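Local atomic coordinates of putative dehydrogenase (Pseudomonas fluorescens, PDB entry 6UUG), a protein that oxidises methanesulfinate in bacterial sulfur assimilation, acting as the monooxygenase component of a two-component flavin-dependent system. Residues 91-96 and 313-318; 102-107 and 257-262; 130-133 and 138-141; 279-284 and 288-293; 300-305 and 358-363. All blocks are in the same frame, centred on the assembly; numbering follows the deposited sequence. Where two conformers were deposited one is given.

Contact 1: residues 91-96 and 313-318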
# COMPACT_ATOMS: atom_id res chain seq x y z
N VAL A 91 30.20 0.61 9.08
CA VAL A 91 30.27 0.48 10.53
C VAL A 91 29.08 1.18 11.19
O VAL A 91 28.50 0.65 12.14
CB VAL A 91 31.62 0.98 11.05
CG1 VAL A 91 31.60 1.08 12.57
CG2 VAL A 91 32.74 0.01 10.58
N VAL A 92 28.68 2.35 10.68
CA VAL A 92 27.46 3.00 11.19
C VAL A 92 26.27 2.05 11.10
O VAL A 92 25.50 1.88 12.06
CB VAL A 92 27.19 4.31 10.41
CG1 VAL A 92 25.84 4.89 10.80
CG2 VAL A 92 28.29 5.35 10.68
N ARG A 93 26.10 1.42 9.93
CA ARG A 93 25.02 0.46 9.71
C ARG A 93 25.10 -0.71 10.68
O ARG A 93 24.08 -1.14 11.24
CB ARG A 93 25.10 -0.03 8.26
CG ARG A 93 24.25 -1.25 7.89
CD ARG A 93 24.56 -1.65 6.44
NE ARG A 93 23.85 -2.83 5.93
CZ ARG A 93 24.04 -3.32 4.71
NH1 ARG A 93 24.91 -2.73 3.89
NH2 ARG A 93 23.38 -4.41 4.31
N GLU A 94 26.31 -1.22 10.92
CA GLU A 94 26.48 -2.36 11.82
C GLU A 94 26.08 -2.00 13.25
O GLU A 94 25.43 -2.79 13.94
CB GLU A 94 27.92 -2.85 11.78
CG GLU A 94 28.13 -4.14 12.54
CD GLU A 94 27.54 -5.35 11.84
OE1 GLU A 94 27.38 -5.31 10.60
OE2 GLU A 94 27.23 -6.34 12.53
N PHE A 95 26.47 -0.81 13.72
CA PHE A 95 26.05 -0.38 15.06
C PHE A 95 24.54 -0.22 15.13
O PHE A 95 23.91 -0.62 16.11
CB PHE A 95 26.72 0.93 15.45
CG PHE A 95 28.18 0.79 15.79
CD1 PHE A 95 28.66 -0.35 16.40
CD2 PHE A 95 29.06 1.82 15.51
CE1 PHE A 95 30.02 -0.48 16.71
CE2 PHE A 95 30.42 1.71 15.83
CZ PHE A 95 30.88 0.56 16.43
N ALA A 96 23.94 0.32 14.06
CA ALA A 96 22.50 0.59 14.07
C ALA A 96 21.65 -0.67 14.17
O ALA A 96 20.49 -0.58 14.59
CB ALA A 96 22.11 1.39 12.82
N LEU A 313 20.39 -0.21 -3.09
CA LEU A 313 20.35 1.24 -3.27
C LEU A 313 21.32 1.95 -2.34
O LEU A 313 22.00 2.90 -2.74
CB LEU A 313 18.93 1.77 -3.06
CG LEU A 313 17.90 1.47 -4.14
CD1 LEU A 313 16.50 1.83 -3.54
CD2 LEU A 313 18.21 2.31 -5.39
N VAL A 314 21.38 1.51 -1.07
CA VAL A 314 22.28 2.13 -0.11
C VAL A 314 23.73 1.88 -0.51
O VAL A 314 24.58 2.80 -0.48
CB VAL A 314 21.97 1.62 1.31
CG1 VAL A 314 23.02 2.11 2.30
CG2 VAL A 314 20.59 2.12 1.74
N GLU A 315 24.05 0.65 -0.89
CA GLU A 315 25.43 0.32 -1.23
C GLU A 315 25.86 1.00 -2.52
O GLU A 315 27.04 1.36 -2.66
CB GLU A 315 25.59 -1.20 -1.30
CG GLU A 315 25.52 -1.80 0.09
CD GLU A 315 25.40 -3.32 0.11
OE1 GLU A 315 25.29 -3.94 -0.97
OE2 GLU A 315 25.40 -3.88 1.24
N ARG A 316 24.92 1.19 -3.45
CA ARG A 316 25.27 1.92 -4.66
C ARG A 316 25.57 3.38 -4.35
O ARG A 316 26.54 3.95 -4.87
CB ARG A 316 24.17 1.85 -5.72
CG ARG A 316 24.61 2.74 -6.88
CD ARG A 316 23.61 3.03 -7.86
NE ARG A 316 22.42 3.66 -7.32
CZ ARG A 316 21.37 3.86 -8.09
NH1 ARG A 316 21.42 3.48 -9.36
NH2 ARG A 316 20.28 4.42 -7.60
N ALA A 317 24.75 4.02 -3.51
CA ALA A 317 25.06 5.39 -3.11
C ALA A 317 26.41 5.49 -2.41
O ALA A 317 27.15 6.46 -2.60
CB ALA A 317 23.95 5.93 -2.20
N ALA A 318 26.74 4.49 -1.58
CA ALA A 318 28.01 4.54 -0.87
C ALA A 318 29.18 4.44 -1.85
O ALA A 318 30.17 5.16 -1.70
CB ALA A 318 28.09 3.43 0.17
O HOH W 1 24.13 -6.04 2.01

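Contact 2: residues 102-107 and 257-262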
# COMPACT_ATOMS: atom_id res chain seq x y z
N ILE A 102 23.94 4.83 19.52
CA ILE A 102 25.39 4.75 19.35
C ILE A 102 25.75 4.93 17.88
O ILE A 102 26.72 5.63 17.55
CB ILE A 102 25.90 3.42 19.93
CG1 ILE A 102 25.97 3.53 21.45
CG2 ILE A 102 27.27 3.05 19.37
CD1 ILE A 102 27.00 4.55 21.93
N ALA A 103 24.97 4.33 16.98
CA ALA A 103 25.26 4.51 15.56
C ALA A 103 25.19 5.98 15.17
O ALA A 103 26.02 6.46 14.39
CB ALA A 103 24.28 3.69 14.71
N HIS A 104 24.22 6.70 15.73
CA HIS A 104 24.02 8.11 15.41
C HIS A 104 25.19 8.97 15.87
O HIS A 104 25.71 9.78 15.10
CB HIS A 104 22.72 8.58 16.06
CG HIS A 104 22.24 9.93 15.62
ND1 HIS A 104 20.90 10.27 15.65
CD2 HIS A 104 22.89 11.02 15.16
CE1 HIS A 104 20.75 11.51 15.22
NE2 HIS A 104 21.94 11.99 14.92
N VAL A 105 25.60 8.84 17.13
CA VAL A 105 26.68 9.69 17.60
C VAL A 105 28.00 9.29 16.96
O VAL A 105 28.85 10.15 16.73
CB VAL A 105 26.78 9.68 19.14
CG1 VAL A 105 25.58 10.41 19.73
CG2 VAL A 105 26.91 8.27 19.66
N PHE A 106 28.19 8.01 16.65
CA PHE A 106 29.40 7.58 15.94
C PHE A 106 29.42 8.16 14.53
O PHE A 106 30.43 8.74 14.10
CB PHE A 106 29.48 6.05 15.91
CG PHE A 106 30.68 5.52 15.18
CD1 PHE A 106 31.92 5.49 15.80
CD2 PHE A 106 30.58 5.05 13.88
CE1 PHE A 106 33.04 5.00 15.14
CE2 PHE A 106 31.69 4.56 13.21
CZ PHE A 106 32.93 4.54 13.84
N GLY A 107 28.32 8.01 13.79
CA GLY A 107 28.25 8.58 12.46
C GLY A 107 28.39 10.09 12.45
O GLY A 107 29.08 10.65 11.59
N THR A 257 20.88 7.40 6.22
CA THR A 257 20.37 6.31 5.40
C THR A 257 20.95 4.97 5.84
O THR A 257 20.22 3.98 5.93
CB THR A 257 20.68 6.56 3.92
OG1 THR A 257 20.04 7.76 3.48
CG2 THR A 257 20.16 5.40 3.06
N HIS A 258 22.26 4.92 6.11
CA HIS A 258 22.86 3.68 6.60
C HIS A 258 22.29 3.29 7.96
O HIS A 258 22.15 2.10 8.26
CB HIS A 258 24.39 3.82 6.68
CG HIS A 258 25.07 3.59 5.37
ND1 HIS A 258 25.05 4.50 4.34
CD2 HIS A 258 25.81 2.54 4.93
CE1 HIS A 258 25.74 4.01 3.32
NE2 HIS A 258 26.22 2.82 3.66
N MET A 259 22.00 4.29 8.81
CA MET A 259 21.34 4.02 10.09
C MET A 259 19.98 3.36 9.87
O MET A 259 19.62 2.40 10.56
CB MET A 259 21.15 5.32 10.89
CG MET A 259 22.40 5.94 11.47
SD MET A 259 22.10 7.63 12.08
CE MET A 259 20.66 7.38 13.11
N PHE A 260 19.18 3.92 8.94
CA PHE A 260 17.85 3.39 8.67
C PHE A 260 17.91 1.94 8.23
O PHE A 260 17.11 1.11 8.67
CB PHE A 260 17.15 4.22 7.58
CG PHE A 260 16.90 5.68 7.93
CD1 PHE A 260 17.14 6.18 9.20
CD2 PHE A 260 16.42 6.55 6.95
CE1 PHE A 260 16.90 7.55 9.50
CE2 PHE A 260 16.19 7.90 7.25
CZ PHE A 260 16.43 8.38 8.52
N LEU A 261 18.83 1.62 7.32
CA LEU A 261 18.97 0.24 6.88
C LEU A 261 19.39 -0.66 8.03
O LEU A 261 18.82 -1.73 8.24
CB LEU A 261 19.98 0.15 5.72
CG LEU A 261 20.44 -1.26 5.32
CD1 LEU A 261 19.28 -2.14 4.89
CD2 LEU A 261 21.44 -1.11 4.16
N GLY A 262 20.38 -0.22 8.82
CA GLY A 262 20.81 -1.00 9.98
C GLY A 262 19.68 -1.29 10.96
O GLY A 262 19.55 -2.41 11.45

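Contact 3: residues 130-133 and 138-141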
# COMPACT_ATOMS: atom_id res chain seq x y z
N GLU A 130 45.22 14.92 13.27
CA GLU A 130 46.31 14.30 14.02
C GLU A 130 45.97 14.18 15.50
O GLU A 130 46.18 13.13 16.12
CB GLU A 130 47.59 15.09 13.81
CG GLU A 130 48.05 15.12 12.37
CD GLU A 130 49.24 16.06 12.15
OE1 GLU A 130 49.42 16.99 12.96
OE2 GLU A 130 49.99 15.85 11.17
N GLN A 131 45.43 15.25 16.10
CA GLN A 131 45.12 15.19 17.53
C GLN A 131 43.97 14.23 17.82
O GLN A 131 43.96 13.55 18.85
CB GLN A 131 44.81 16.58 18.07
CG GLN A 131 45.96 17.56 17.97
CD GLN A 131 45.56 18.95 18.41
OE1 GLN A 131 45.85 19.36 19.53
NE2 GLN A 131 44.88 19.68 17.53
N THR A 132 42.98 14.18 16.92
CA THR A 132 41.86 13.27 17.12
C THR A 132 42.32 11.82 17.10
O THR A 132 41.87 11.00 17.92
CB THR A 132 40.80 13.52 16.04
OG1 THR A 132 40.27 14.84 16.19
CG2 THR A 132 39.67 12.51 16.14
N ALA A 133 43.21 11.48 16.17
CA ALA A 133 43.70 10.11 16.07
C ALA A 133 44.60 9.75 17.24
O ALA A 133 44.55 8.63 17.76
CB ALA A 133 44.45 9.92 14.75
N PHE A 138 36.35 12.62 20.82
CA PHE A 138 34.98 12.39 20.35
C PHE A 138 34.40 13.74 19.95
O PHE A 138 34.34 14.66 20.78
CB PHE A 138 34.16 11.72 21.46
CG PHE A 138 33.16 10.67 20.97
CD1 PHE A 138 32.28 10.93 19.94
CD2 PHE A 138 33.11 9.42 21.58
CE1 PHE A 138 31.35 9.97 19.52
CE2 PHE A 138 32.21 8.44 21.17
CZ PHE A 138 31.32 8.72 20.13
N TRP A 139 33.99 13.88 18.69
CA TRP A 139 33.45 15.13 18.17
C TRP A 139 31.93 15.12 18.21
O TRP A 139 31.30 14.14 17.79
CB TRP A 139 33.91 15.36 16.72
CG TRP A 139 35.35 15.77 16.58
CD1 TRP A 139 36.44 15.02 16.91
CD2 TRP A 139 35.85 17.00 16.05
NE1 TRP A 139 37.60 15.72 16.62
CE2 TRP A 139 37.26 16.94 16.10
CE3 TRP A 139 35.24 18.17 15.55
CZ2 TRP A 139 38.07 17.98 15.66
CZ3 TRP A 139 36.05 19.20 15.11
CH2 TRP A 139 37.45 19.11 15.17
N GLY A 140 31.33 16.21 18.69
CA GLY A 140 29.89 16.33 18.82
C GLY A 140 29.33 17.44 17.94
O GLY A 140 30.07 18.22 17.33
N ASN A 141 28.00 17.50 17.88
CA ASN A 141 27.29 18.38 16.97
C ASN A 141 26.62 19.51 17.73
O ASN A 141 25.93 19.27 18.73
CB ASN A 141 26.23 17.63 16.17
CG ASN A 141 25.36 18.56 15.36
OD1 ASN A 141 25.84 19.25 14.47
ND2 ASN A 141 24.06 18.59 15.66

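Contact 4: residues 279-284 and 288-293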
# COMPACT_ATOMS: atom_id res chain seq x y z
N THR A 279 7.54 -17.94 19.20
CA THR A 279 6.20 -17.77 18.65
C THR A 279 5.49 -19.11 18.54
O THR A 279 6.08 -20.11 18.10
CB THR A 279 6.28 -17.08 17.28
OG1 THR A 279 6.96 -15.82 17.42
CG2 THR A 279 4.88 -16.82 16.71
N ARG A 280 4.22 -19.14 18.94
CA ARG A 280 3.38 -20.32 18.81
C ARG A 280 2.47 -20.17 17.60
O ARG A 280 2.01 -19.07 17.28
CB ARG A 280 2.55 -20.55 20.07
CG ARG A 280 3.37 -20.56 21.36
CD ARG A 280 2.48 -20.60 22.59
NE ARG A 280 3.25 -20.56 23.83
CZ ARG A 280 2.71 -20.44 25.04
NH1 ARG A 280 1.39 -20.36 25.18
NH2 ARG A 280 3.49 -20.41 26.12
N VAL A 281 2.22 -21.29 16.91
CA VAL A 281 1.35 -21.26 15.74
C VAL A 281 -0.08 -20.98 16.18
O VAL A 281 -0.51 -21.39 17.27
CB VAL A 281 1.48 -22.59 14.96
CG1 VAL A 281 0.48 -23.63 15.46
CG2 VAL A 281 1.33 -22.36 13.46
N TRP A 282 -0.81 -20.23 15.35
CA TRP A 282 -2.21 -19.93 15.65
C TRP A 282 -3.04 -21.20 15.57
O TRP A 282 -2.84 -22.03 14.69
CB TRP A 282 -2.74 -18.87 14.67
CG TRP A 282 -4.19 -18.48 14.86
CD1 TRP A 282 -5.20 -18.61 13.95
CD2 TRP A 282 -4.77 -17.86 16.01
NE1 TRP A 282 -6.37 -18.12 14.46
CE2 TRP A 282 -6.14 -17.65 15.73
CE3 TRP A 282 -4.27 -17.45 17.26
CZ2 TRP A 282 -7.02 -17.07 16.65
CZ3 TRP A 282 -5.15 -16.87 18.17
CH2 TRP A 282 -6.50 -16.69 17.86
N HIS A 283 -3.99 -21.35 16.51
CA HIS A 283 -4.72 -22.60 16.60
C HIS A 283 -5.54 -22.92 15.35
O HIS A 283 -5.96 -24.07 15.18
CB HIS A 283 -5.60 -22.61 17.86
CG HIS A 283 -6.82 -21.74 17.77
ND1 HIS A 283 -7.93 -22.08 17.03
CD2 HIS A 283 -7.11 -20.55 18.35
CE1 HIS A 283 -8.85 -21.14 17.15
NE2 HIS A 283 -8.37 -20.20 17.94
N LYS A 284 -5.77 -21.94 14.46
CA LYS A 284 -6.45 -22.19 13.20
C LYS A 284 -5.49 -22.50 12.05
O LYS A 284 -5.94 -22.75 10.93
CB LYS A 284 -7.32 -20.99 12.81
N ARG A 288 1.93 -27.34 11.93
CA ARG A 288 2.28 -27.54 13.33
C ARG A 288 3.38 -26.60 13.80
O ARG A 288 3.45 -26.32 15.01
CB ARG A 288 2.72 -28.99 13.56
CG ARG A 288 3.71 -29.51 12.52
CD ARG A 288 3.01 -30.30 11.42
NE ARG A 288 3.44 -29.88 10.09
CZ ARG A 288 4.50 -30.38 9.45
NH1 ARG A 288 5.25 -31.31 10.03
NH2 ARG A 288 4.81 -29.94 8.24
N GLU A 289 4.22 -26.11 12.90
CA GLU A 289 5.31 -25.22 13.25
C GLU A 289 5.11 -23.86 12.58
O GLU A 289 4.70 -23.78 11.42
CB GLU A 289 6.66 -25.81 12.85
CG GLU A 289 7.26 -26.70 13.93
CD GLU A 289 8.75 -26.93 13.73
OE1 GLU A 289 9.15 -27.21 12.58
OE2 GLU A 289 9.51 -26.82 14.72
N VAL A 290 5.40 -22.80 13.34
CA VAL A 290 5.24 -21.44 12.82
C VAL A 290 6.05 -21.25 11.55
O VAL A 290 5.62 -20.57 10.61
CB VAL A 290 5.64 -20.40 13.89
CG1 VAL A 290 5.38 -18.99 13.39
CG2 VAL A 290 4.89 -20.64 15.17
N ARG A 291 7.24 -21.85 11.50
CA ARG A 291 8.16 -21.61 10.39
C ARG A 291 7.70 -22.25 9.08
O ARG A 291 8.38 -22.06 8.07
CB ARG A 291 9.56 -22.10 10.75
CG ARG A 291 9.74 -23.62 10.68
CD ARG A 291 10.36 -24.14 11.96
NE ARG A 291 11.80 -23.96 12.06
CZ ARG A 291 12.47 -23.81 13.21
NH1 ARG A 291 13.79 -23.67 13.20
NH2 ARG A 291 11.81 -23.78 14.37
N GLU A 292 6.58 -22.97 9.08
CA GLU A 292 5.97 -23.47 7.87
C GLU A 292 4.63 -22.81 7.55
O GLU A 292 4.00 -23.17 6.56
CB GLU A 292 5.79 -25.00 7.97
CG GLU A 292 7.12 -25.74 7.91
CD GLU A 292 6.99 -27.21 8.26
OE1 GLU A 292 5.96 -27.60 8.84
OE2 GLU A 292 7.94 -27.97 7.96
N ASP A 293 4.19 -21.85 8.37
CA ASP A 293 2.89 -21.23 8.16
C ASP A 293 2.93 -20.37 6.90
O ASP A 293 3.87 -19.59 6.72
CB ASP A 293 2.52 -20.39 9.39
CG ASP A 293 1.18 -19.71 9.25
OD1 ASP A 293 1.10 -18.70 8.54
OD2 ASP A 293 0.19 -20.20 9.84
O HOH W 2 0.33 -19.26 12.95

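Contact 5: residues 300-305 and 358-363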
# COMPACT_ATOMS: atom_id res chain seq x y z
N TYR A 300 7.76 -12.97 5.60
CA TYR A 300 9.22 -12.95 5.54
C TYR A 300 9.73 -12.74 4.12
O TYR A 300 10.76 -12.09 3.93
CB TYR A 300 9.79 -14.23 6.16
CG TYR A 300 9.98 -14.06 7.65
CD1 TYR A 300 11.09 -13.39 8.14
CD2 TYR A 300 9.02 -14.50 8.57
CE1 TYR A 300 11.27 -13.18 9.49
CE2 TYR A 300 9.20 -14.31 9.94
CZ TYR A 300 10.33 -13.65 10.39
OH TYR A 300 10.52 -13.44 11.74
N GLY A 301 9.02 -13.28 3.12
CA GLY A 301 9.40 -13.02 1.73
C GLY A 301 9.26 -11.55 1.36
O GLY A 301 10.09 -11.00 0.65
N GLU A 302 8.20 -10.90 1.84
CA GLU A 302 8.08 -9.46 1.63
C GLU A 302 9.16 -8.68 2.37
O GLU A 302 9.72 -7.73 1.81
CB GLU A 302 6.67 -9.00 2.03
CG GLU A 302 5.62 -9.55 1.06
CD GLU A 302 4.21 -9.08 1.33
OE1 GLU A 302 3.86 -8.87 2.50
OE2 GLU A 302 3.45 -8.96 0.36
N PHE A 303 9.50 -9.07 3.60
CA PHE A 303 10.63 -8.42 4.27
C PHE A 303 11.90 -8.56 3.45
O PHE A 303 12.69 -7.61 3.33
CB PHE A 303 10.86 -9.02 5.66
CG PHE A 303 9.68 -8.89 6.59
CD1 PHE A 303 8.70 -7.93 6.39
CD2 PHE A 303 9.54 -9.77 7.65
CE1 PHE A 303 7.60 -7.83 7.25
CE2 PHE A 303 8.46 -9.68 8.52
CZ PHE A 303 7.48 -8.71 8.31
N TRP A 304 12.11 -9.74 2.87
CA TRP A 304 13.33 -10.02 2.11
C TRP A 304 13.43 -9.14 0.88
O TRP A 304 14.48 -8.53 0.62
CB TRP A 304 13.39 -11.50 1.71
CG TRP A 304 14.66 -11.84 0.96
CD1 TRP A 304 14.80 -12.08 -0.39
CD2 TRP A 304 15.96 -12.00 1.53
NE1 TRP A 304 16.11 -12.36 -0.68
CE2 TRP A 304 16.84 -12.32 0.47
CE3 TRP A 304 16.46 -11.88 2.83
CZ2 TRP A 304 18.21 -12.55 0.68
CZ3 TRP A 304 17.83 -12.11 3.03
CH2 TRP A 304 18.68 -12.42 1.97
N VAL A 305 12.34 -9.06 0.11
CA VAL A 305 12.34 -8.25 -1.10
C VAL A 305 12.60 -6.79 -0.76
O VAL A 305 13.38 -6.11 -1.43
CB VAL A 305 11.02 -8.43 -1.86
CG1 VAL A 305 10.96 -7.49 -3.08
CG2 VAL A 305 10.90 -9.89 -2.30
N CYS A 358 9.64 -2.64 10.49
CA CYS A 358 9.65 -2.51 11.94
C CYS A 358 8.24 -2.58 12.54
O CYS A 358 8.09 -2.94 13.71
CB CYS A 358 10.31 -1.20 12.35
SG CYS A 358 12.09 -1.11 11.96
N SER A 359 7.22 -2.26 11.75
CA SER A 359 5.84 -2.41 12.22
C SER A 359 5.29 -3.80 11.96
O SER A 359 4.68 -4.42 12.85
CB SER A 359 4.94 -1.38 11.54
OG SER A 359 3.56 -1.60 11.88
N ARG A 360 5.46 -4.30 10.74
CA ARG A 360 4.78 -5.52 10.36
C ARG A 360 5.47 -6.76 10.91
O ARG A 360 4.84 -7.83 10.91
CB ARG A 360 4.66 -5.62 8.85
CG ARG A 360 3.28 -6.12 8.43
CD ARG A 360 3.31 -6.85 7.12
NE ARG A 360 4.04 -6.10 6.10
CZ ARG A 360 4.62 -6.68 5.05
NH1 ARG A 360 4.53 -8.00 4.92
NH2 ARG A 360 5.28 -5.96 4.16
N LEU A 361 6.70 -6.64 11.44
CA LEU A 361 7.33 -7.81 12.06
C LEU A 361 6.50 -8.32 13.23
O LEU A 361 6.58 -9.51 13.56
CB LEU A 361 8.76 -7.49 12.51
CG LEU A 361 8.98 -6.52 13.68
CD1 LEU A 361 8.87 -7.23 15.05
CD2 LEU A 361 10.35 -5.84 13.55
N PHE A 362 5.70 -7.47 13.87
CA PHE A 362 4.92 -7.97 14.99
C PHE A 362 3.89 -9.00 14.56
O PHE A 362 3.47 -9.81 15.39
CB PHE A 362 4.24 -6.81 15.73
CG PHE A 362 5.19 -6.01 16.60
CD1 PHE A 362 5.45 -6.41 17.91
CD2 PHE A 362 5.85 -4.89 16.10
CE1 PHE A 362 6.33 -5.68 18.73
CE2 PHE A 362 6.73 -4.15 16.91
CZ PHE A 362 6.98 -4.55 18.22
N GLU A 363 3.48 -9.01 13.29
CA GLU A 363 2.53 -10.03 12.83
C GLU A 363 3.15 -11.42 12.72
O GLU A 363 2.41 -12.40 12.62
CB GLU A 363 1.94 -9.65 11.48
CG GLU A 363 1.03 -8.44 11.53
CD GLU A 363 0.15 -8.33 10.30
OE1 GLU A 363 -0.14 -7.19 9.89
OE2 GLU A 363 -0.26 -9.38 9.75

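Contact 1: residues 91-96 and 313-318
Arg93 and Glu315 join two helical segments, 91-96 and 313-318, whose backbones stay well apart: the nearest pair of CA atoms, Arg93 CA and Val314 CA, is separated by 10.3 Å. Two long side chains therefore have to span the gap. The arginine contributes most of the reach. Its CG lies anti to the backbone N (chi1 167°) and the chain stays extended through to NE, carrying the guanidinium straight toward the second helix. Glu315 leaves its backbone less directly, but its extended chain brings the carboxylate back toward the arginine, and the two side chains cross nearly at right angles. Arg93 NH1 donates to Glu315 OE2 over 2.9 Å in an almost perfectly straight bond (N-H...O 177°). The oxygen sits in the guanidinium plane and receives the proton on its anti lone pair, the one turned away from OE1. The two flat groups are twisted by 40°, and the salt bridge is single rather than bidentate. A water closes a small ring beside it, accepting from Arg93 NH2 at 2.9 Å and donating to Glu315 OE2 at 2.6 Å. Arg93 NH2 also forms a salt bridge with Glu265, so two carboxylates share this guanidinium and probably help hold its rotation. The contact lies at the surface and links the N-terminal helical domain with the C-terminal bundle of the acyl-CoA dehydrogenase fold. Helix 247-277 packs against both segments, with Leu261 meeting Arg93 and His258 meeting Val314, while Leu313 and Arg316 pack on Leu312 of the second subunit.

Contact 2: residues 102-107 and 257-262
Met259 packs against Ala103 and His104 where helix 247-277 of the C-terminal bundle meets helix 100-119 of the N-terminal helical domain, a helix-helix interface at the heart of the acyl-CoA dehydrogenase fold. The helices come close here, with Ala103 CA and Met259 CA 6.7 Å apart, a spacing that the small alanine side chain permits. Ala103 CB touches Met259 CG at 4.4 Å, and farther out the methionine meets His104. Its side chain runs on extended from CG and then turns at chi3 (51°), which swings the terminal methyl across to the histidine. Met259 CE rests on His104 CB at 3.8 Å, while the sulfur SD lies 3.9 Å from His104 CA. The sulfur also makes a Met-aromatic contact, 4.6 Å from the centroid of the imidazole and 28° off its normal, an oblique approach. Met259 was modelled in two conformers, so these details belong to the one described. The three residues are buried, and no hydrogen bond crosses between the segments.

A second shell holds the histidine in place. The rings of Phe108 and Phe256 both meet His104 edge-to-face, and Ser169 and Thr216 touch it from loops. Gln213 has a double part, packing against Met259 and hydrogen-bonding the imidazole through its amide. Ala96 of helix 85-96 packs on Ala103 in turn. Met259 CE finally lies 3.9 Å from His104 ND1, the very nitrogen bonded to Gln213 NE2.

Contact 3: residues 130-133 and 138-141
Thr132 and Trp139 are brought together by first torsions of the same kind. In the threonine, OG1 is set anti to the carbonyl carbon (chi1 -64°), which keeps the hydroxyl beside the backbone N and leaves CG2 to the side of the carbonyl. In the tryptophan, CG likewise lies opposite its carbonyl carbon, and the indole swings back toward the helix although its CB does not point there. The side chains cross at about a right angle, and the pyrrole edge of the indole comes to the hydroxyl. Trp139 NE1 donates to Thr132 OG1 at 2.8 Å, with an N-H...O angle of 154°; the oxygen is tilted 16° out of the ring plane. The methyl follows the hydroxyl, Thr132 CG2 lying 3.8 Å from Trp139 NE1.

This buried pair fastens the last turns of helix 122-135, in the N-terminal helical domain, to the start of strand 139-142, an outer strand of a mixed sheet in the middle beta region of the acyl-CoA dehydrogenase fold. A short connection separates the two elements, so the bond spans a tight helix-to-strand turn. Met112 and Leu113 of helix 100-119 and Met176 and Ile178 of the adjoining strand pack around the indole.

Thr132 OG1 is also hydrogen-bonded to the backbone carbonyl of Trp128, one helical turn earlier. As that oxygen can only accept, the hydroxyl gives its proton to the helix and takes one from the indole. Both groups are thereby satisfied in a buried setting, and the relay probably strengthens each bond while fixing the hydroxyl's rotation.

Contact 4: residues 279-284 and 288-293
Val290 points across at segment 279-284, and from its CB the side chain forks into two methyls that meet different parts of that segment. CG1, anti to the backbone N (chi1 -176°), reaches the methyl of Thr279, with Val290 CG1 and Thr279 CG2 4.0 Å apart. CG2 goes to the main chain instead, pressing on the successive peptide groups around Arg280: it lies 3.2 Å from Thr279 O and 3.3 Å from Val281 N, and the carbonyl carbon of Arg280 is also within touching distance. The same methyl meets the side chain of Val281, at 3.9 Å from Val281 CB. The backbones are close at this point, Val281 CA and Val290 CA being 4.9 Å apart.

The two segments fold back on each other within the loop between helix 247-277 and helix 294-327 of the C-terminal acyl-CoA dehydrogenase bundle. Segment 279-284 is irregular, whereas 290-292 forms a 3-10 turn that leads to Asp293, the N-cap of helix 294-327. Val281 answers Val290 from the other side of the fold-back: its CG2 packs over the Val290 backbone, and its CG1 approaches Arg288 O at 4.0 Å.

No direct hydrogen bond joins the segments, but a water accepts from Trp282 N at 2.8 Å and donates to Asp293 OD2 at 3.3 Å. Asp293 OD1 caps the backbone N of Val296. Asp293 OD2 is also hydrogen-bonded to Ser285 OG and to Tyr394 OH of the third subunit, whose Tyr394 and Tyr414 rings meet that of Trp282.

Contact 5: residues 300-305 and 358-363
A salt bridge and an aromatic ring packed on a guanidinium make up this partly buried contact between helix 294-327 and segment 358-363, the region where helix 333-360 gives way to helix 362-365, within the C-terminal helical bundle of the acyl-CoA dehydrogenase fold. Arg360 supplies the charged group for both. A bend at chi3 (-49°) turns its guanidinium alongside the opposite helix, where one face receives Phe303 and an edge meets Glu302 CB. Phe303 CE1 stands 3.8 Å above the guanidinium plane, over its centre, but the two planes are inclined at 48°, so this is no parallel stack. Farther round the ring, Phe303 CZ brings its edge to Arg360 O at 3.8 Å and comes equally near the backbone N of Leu361. The phenyl thus touches both the guanidinium and the main chain of Arg360.

Glu302 OE1 lies 2.7 Å from Arg360 NH1, yet the carboxylate and guanidinium planes are almost perpendicular and the N-H...O angle is only 119°. As a hydrogen bond it is weak.

The attraction here is therefore probably more electrostatic than directional. Arg360 NH1 is also hydrogen-bonded to His299 ND1, while its NE forms a salt bridge with Glu356. Glu302 OE2 pairs with Arg352 of the second subunit, so the charge network of the bundle continues into the tetramer and probably keeps both groups ionised.

In the fold
From the N terminus, helix 85-96 opens contact 1 and helix 100-119 opens contact 2. Contact 3 then closes a very short loop where helix 122-135 gives way to the beta region. The chain returns to helices and closes contact 2 at 257-262, with contact 3 inside its span. Contact 4, a local fold-back, comes next, before contact 5 opens. Contact 1 closes at 313-318, enclosing contacts 2, 3 and 4, and crosses contact 5, which closes at 358-363. Contacts 1 and 2 touch and tie the N-terminal domain to the C-terminal bundle. Contacts 4 and 5, centres about 16 Å apart, lie on the opposite side of the chain's centre from contact 3.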